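Subclass B3 metallo-beta-lactamase (PDB 7LUU) probably hydrolyses beta-lactam antibiotics, using an active site that holds two zinc ions. Local coordinates at residues Tyr69-Ala74 / Ser103-Leu108. Sequence-based numbering, arbitrary orientation.
Sequences YLVGFA and SNVRKL
Val71 and Tyr69 pack against Asn104 and Leu108 in a mostly apolar, buried contact, pinned by one amide hydrogen bond, where the end of strand 68-70 and the loop after it meet the C-terminal part of helix 98-107. Leu108 reaches across with its CD1 branch, which lies 3.5 Å from Val71 CG1 and 3.7 Å from Tyr69 CD2. Val71 CG1 stands anti to its own carbonyl carbon (chi1 -69°), which brings this methyl to Leu108. Alongside, Val71 CB passes Asn104 CB at 3.8 Å. In the alpha-beta/beta-alpha sandwich of metallo-beta-lactamases, this helix lies against the sheet that includes 68-70; Gly72 lies about 13 Å from a bound zinc ion. Asn104 ND2 donates to Val71 O over 2.9 Å, nearly straight at 169°. The acceptor lies close to the amide plane of Asn104, whereas the donor stands above the carbonyl plane of Val71, 56° out of it. A water accepts from Asn104 ND2 at 3.1 Å and lies 2.8 Å from Gly72 O, to which it can donate, although more acceptors surround it than it has protons. Phe110 meets the Tyr69 ring edge-to-face and also touches Val105.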
ATOM      1  N   TYR A  69      -4.115  -0.937  13.915  1.00 13.31           N
ATOM      2  CA  TYR A  69      -4.646  -2.285  13.736  1.00 14.63           C
ATOM      3  C   TYR A  69      -4.433  -2.805  12.323  1.00 13.42           C
ATOM      4  O   TYR A  69      -4.252  -2.057  11.375  1.00 14.24           O
ATOM      5  CB  TYR A  69      -6.171  -2.317  13.987  1.00 14.81           C
ATOM      6  CG  TYR A  69      -6.578  -1.765  15.316  1.00 15.16           C
ATOM      7  CD1 TYR A  69      -6.654  -0.386  15.537  1.00 16.24           C
ATOM      8  CD2 TYR A  69      -6.889  -2.622  16.361  1.00 18.21           C
ATOM      9  CE1 TYR A  69      -7.069   0.139  16.808  1.00 17.13           C
ATOM     10  CE2 TYR A  69      -7.303  -2.104  17.615  1.00 19.39           C
ATOM     11  CZ  TYR A  69      -7.398  -0.741  17.821  1.00 19.78           C
ATOM     12  OH  TYR A  69      -7.787  -0.233  19.078  1.00 21.17           O
ATOM     13  N   LEU A  70      -4.574  -4.114  12.190  1.00 14.13           N
ATOM     14  CA  LEU A  70      -4.652  -4.762  10.875  1.00 13.62           C
ATOM     15  C   LEU A  70      -6.056  -5.278  10.628  1.00 13.63           C
ATOM     16  O   LEU A  70      -6.640  -5.974  11.480  1.00 15.85           O
ATOM     17  CB  LEU A  70      -3.695  -5.949  10.797  1.00 13.82           C
ATOM     18  CG  LEU A  70      -2.246  -5.421  10.755  1.00 13.91           C
ATOM     19  CD1 LEU A  70      -1.221  -6.554  10.825  1.00 16.46           C
ATOM     20  CD2 LEU A  70      -1.937  -4.435   9.570  1.00 17.01           C
ATOM     21  N   VAL A  71      -6.589  -4.962   9.452  1.00 13.00           N
ATOM     22  CA  VAL A  71      -7.953  -5.410   9.090  1.00 13.86           C
ATOM     23  C   VAL A  71      -7.978  -6.048   7.703  1.00 13.50           C
ATOM     24  O   VAL A  71      -9.035  -6.226   7.096  1.00 15.83           O
ATOM     25  CB  VAL A  71      -8.980  -4.267   9.154  1.00 13.08           C
ATOM     26  CG1 VAL A  71      -9.187  -3.857  10.627  1.00 14.05           C
ATOM     27  CG2 VAL A  71      -8.568  -3.059   8.264  1.00 13.86           C
ATOM     28  N   GLY A  72      -6.810  -6.430   7.210  1.00 13.34           N
ATOM     29  CA  GLY A  72      -6.668  -7.052   5.917  1.00 12.99           C
ATOM     30  C   GLY A  72      -6.702  -8.577   5.949  1.00 13.50           C
ATOM     31  O   GLY A  72      -7.563  -9.181   6.631  1.00 16.85           O
ATOM     32  N   PHE A  73      -5.913  -9.194   5.082  1.00 12.66           N
ATOM     33  CA  PHE A  73      -6.057 -10.624   4.737  1.00 15.69           C
ATOM     34  C   PHE A  73      -4.696 -11.308   4.784  1.00 18.42           C
ATOM     35  O   PHE A  73      -3.675 -10.649   4.952  1.00 18.45           O
ATOM     36  CB  PHE A  73      -6.646 -10.752   3.332  1.00 16.08           C
ATOM     37  CG  PHE A  73      -7.884  -9.930   3.173  1.00 14.74           C
ATOM     38  CD1 PHE A  73      -9.089 -10.456   3.590  1.00 17.18           C
ATOM     39  CD2 PHE A  73      -7.841  -8.578   2.746  1.00 15.94           C
ATOM     40  CE1 PHE A  73     -10.247  -9.693   3.509  1.00 21.54           C
ATOM     41  CE2 PHE A  73      -9.007  -7.824   2.703  1.00 16.02           C
ATOM     42  CZ  PHE A  73     -10.206  -8.354   3.067  1.00 17.85           C
ATOM     43  N   ALA A  74      -4.677 -12.643   4.526  1.00 16.91           N
ATOM     44  CA  ALA A  74      -3.409 -13.340   4.631  1.00 18.23           C
ATOM     45  C   ALA A  74      -2.419 -12.832   3.615  1.00 18.19           C
ATOM     46  O   ALA A  74      -1.212 -12.788   3.890  1.00 19.96           O
ATOM     47  CB  ALA A  74      -3.632 -14.851   4.470  1.00 20.27           C
ATOM     48  N   SER A 103     -16.381  -5.205   7.436  1.00 16.05           N
ATOM     49  CA  SER A 103     -16.715  -6.176   8.469  1.00 16.74           C
ATOM     50  C   SER A 103     -15.608  -6.272   9.529  1.00 20.73           C
ATOM     51  O   SER A 103     -15.891  -6.346  10.730  1.00 18.34           O
ATOM     52  CB  SER A 103     -16.976  -7.546   7.831  1.00 19.38           C
ATOM     53  OG  SER A 103     -17.257  -8.520   8.833  1.00 23.77           O
ATOM     54  N   ASN A 104     -14.341  -6.338   9.085  1.00 16.33           N
ATOM     55  CA  ASN A 104     -13.235  -6.426  10.030  1.00 15.28           C
ATOM     56  C   ASN A 104     -13.163  -5.167  10.897  1.00 14.93           C
ATOM     57  O   ASN A 104     -12.832  -5.235  12.090  1.00 15.77           O
ATOM     58  CB  ASN A 104     -11.940  -6.638   9.268  1.00 14.85           C
ATOM     59  CG  ASN A 104     -11.757  -8.089   8.834  1.00 17.91           C
ATOM     60  OD1 ASN A 104     -12.464  -9.006   9.340  1.00 21.74           O
ATOM     61  ND2 ASN A 104     -10.837  -8.327   7.906  1.00 14.86           N
ATOM     62  N   VAL A 105     -13.437  -4.001  10.308  1.00 13.86           N
ATOM     63  CA  VAL A 105     -13.429  -2.754  11.080  1.00 15.26           C
ATOM     64  C   VAL A 105     -14.492  -2.837  12.186  1.00 16.31           C
ATOM     65  O   VAL A 105     -14.244  -2.503  13.353  1.00 17.95           O
ATOM     66  CB  VAL A 105     -13.703  -1.569  10.122  1.00 15.73           C
ATOM     67  CG1 VAL A 105     -13.908  -0.288  10.880  1.00 17.45           C
ATOM     68  CG2 VAL A 105     -12.495  -1.389   9.185  1.00 14.63           C
ATOM     69  N   ARG A 106     -15.671  -3.353  11.832  1.00 16.19           N
ATOM     70  CA  ARG A 106     -16.735  -3.531  12.816  1.00 16.46           C
ATOM     71  C   ARG A 106     -16.391  -4.563  13.879  1.00 18.56           C
ATOM     72  O   ARG A 106     -16.797  -4.419  15.057  1.00 19.35           O
ATOM     73  CB  ARG A 106     -18.017  -3.918  12.072  1.00 15.20           C
ATOM     74  CG  ARG A 106     -18.638  -2.724  11.350  1.00 18.87           C
ATOM     75  CD  ARG A 106     -19.999  -3.183  10.754  1.00 23.59           C
ATOM     76  NE  ARG A 106     -20.560  -2.077  10.017  1.00 39.41           N
ATOM     77  CZ  ARG A 106     -20.551  -2.011   8.690  1.00 48.47           C
ATOM     78  NH1 ARG A 106     -21.049  -0.935   8.086  1.00 57.76           N
ATOM     79  NH2 ARG A 106     -20.064  -3.036   7.985  1.00 40.38           N
ATOM     80  N   LYS A 107     -15.674  -5.637  13.503  1.00 19.46           N
ATOM     81  CA  LYS A 107     -15.325  -6.657  14.494  1.00 18.21           C
ATOM     82  C   LYS A 107     -14.450  -6.089  15.591  1.00 20.31           C
ATOM     83  O   LYS A 107     -14.510  -6.546  16.738  1.00 21.89           O
ATOM     84  CB  LYS A 107     -14.586  -7.800  13.823  1.00 17.84           C
ATOM     85  CG  LYS A 107     -15.409  -8.667  12.944  1.00 23.28           C
ATOM     86  CD  LYS A 107     -14.514  -9.697  12.219  1.00 30.23           C
ATOM     87  CE  LYS A 107     -15.433 -10.703  11.483  1.00 41.61           C
ATOM     88  NZ  LYS A 107     -14.631 -11.756  10.847  1.00 46.47           N
ATOM     89  N   LEU A 108     -13.639  -5.084  15.265  1.00 18.25           N
ATOM     90  CA  LEU A 108     -12.802  -4.386  16.238  1.00 18.63           C
ATOM     91  C   LEU A 108     -13.586  -3.390  17.085  1.00 20.43           C
ATOM     92  O   LEU A 108     -12.977  -2.760  17.962  1.00 24.75           O
ATOM     93  CB  LEU A 108     -11.669  -3.643  15.530  1.00 15.87           C
ATOM     94  CG  LEU A 108     -10.621  -4.544  14.832  1.00 17.65           C
ATOM     95  CD1 LEU A 108      -9.586  -3.619  14.107  1.00 20.71           C
ATOM     96  CD2 LEU A 108      -9.882  -5.356  15.914  1.00 17.85           C
TER
HETATM   97  O   HOH W   1      -9.673 -11.063   6.924  1.00 18.01           O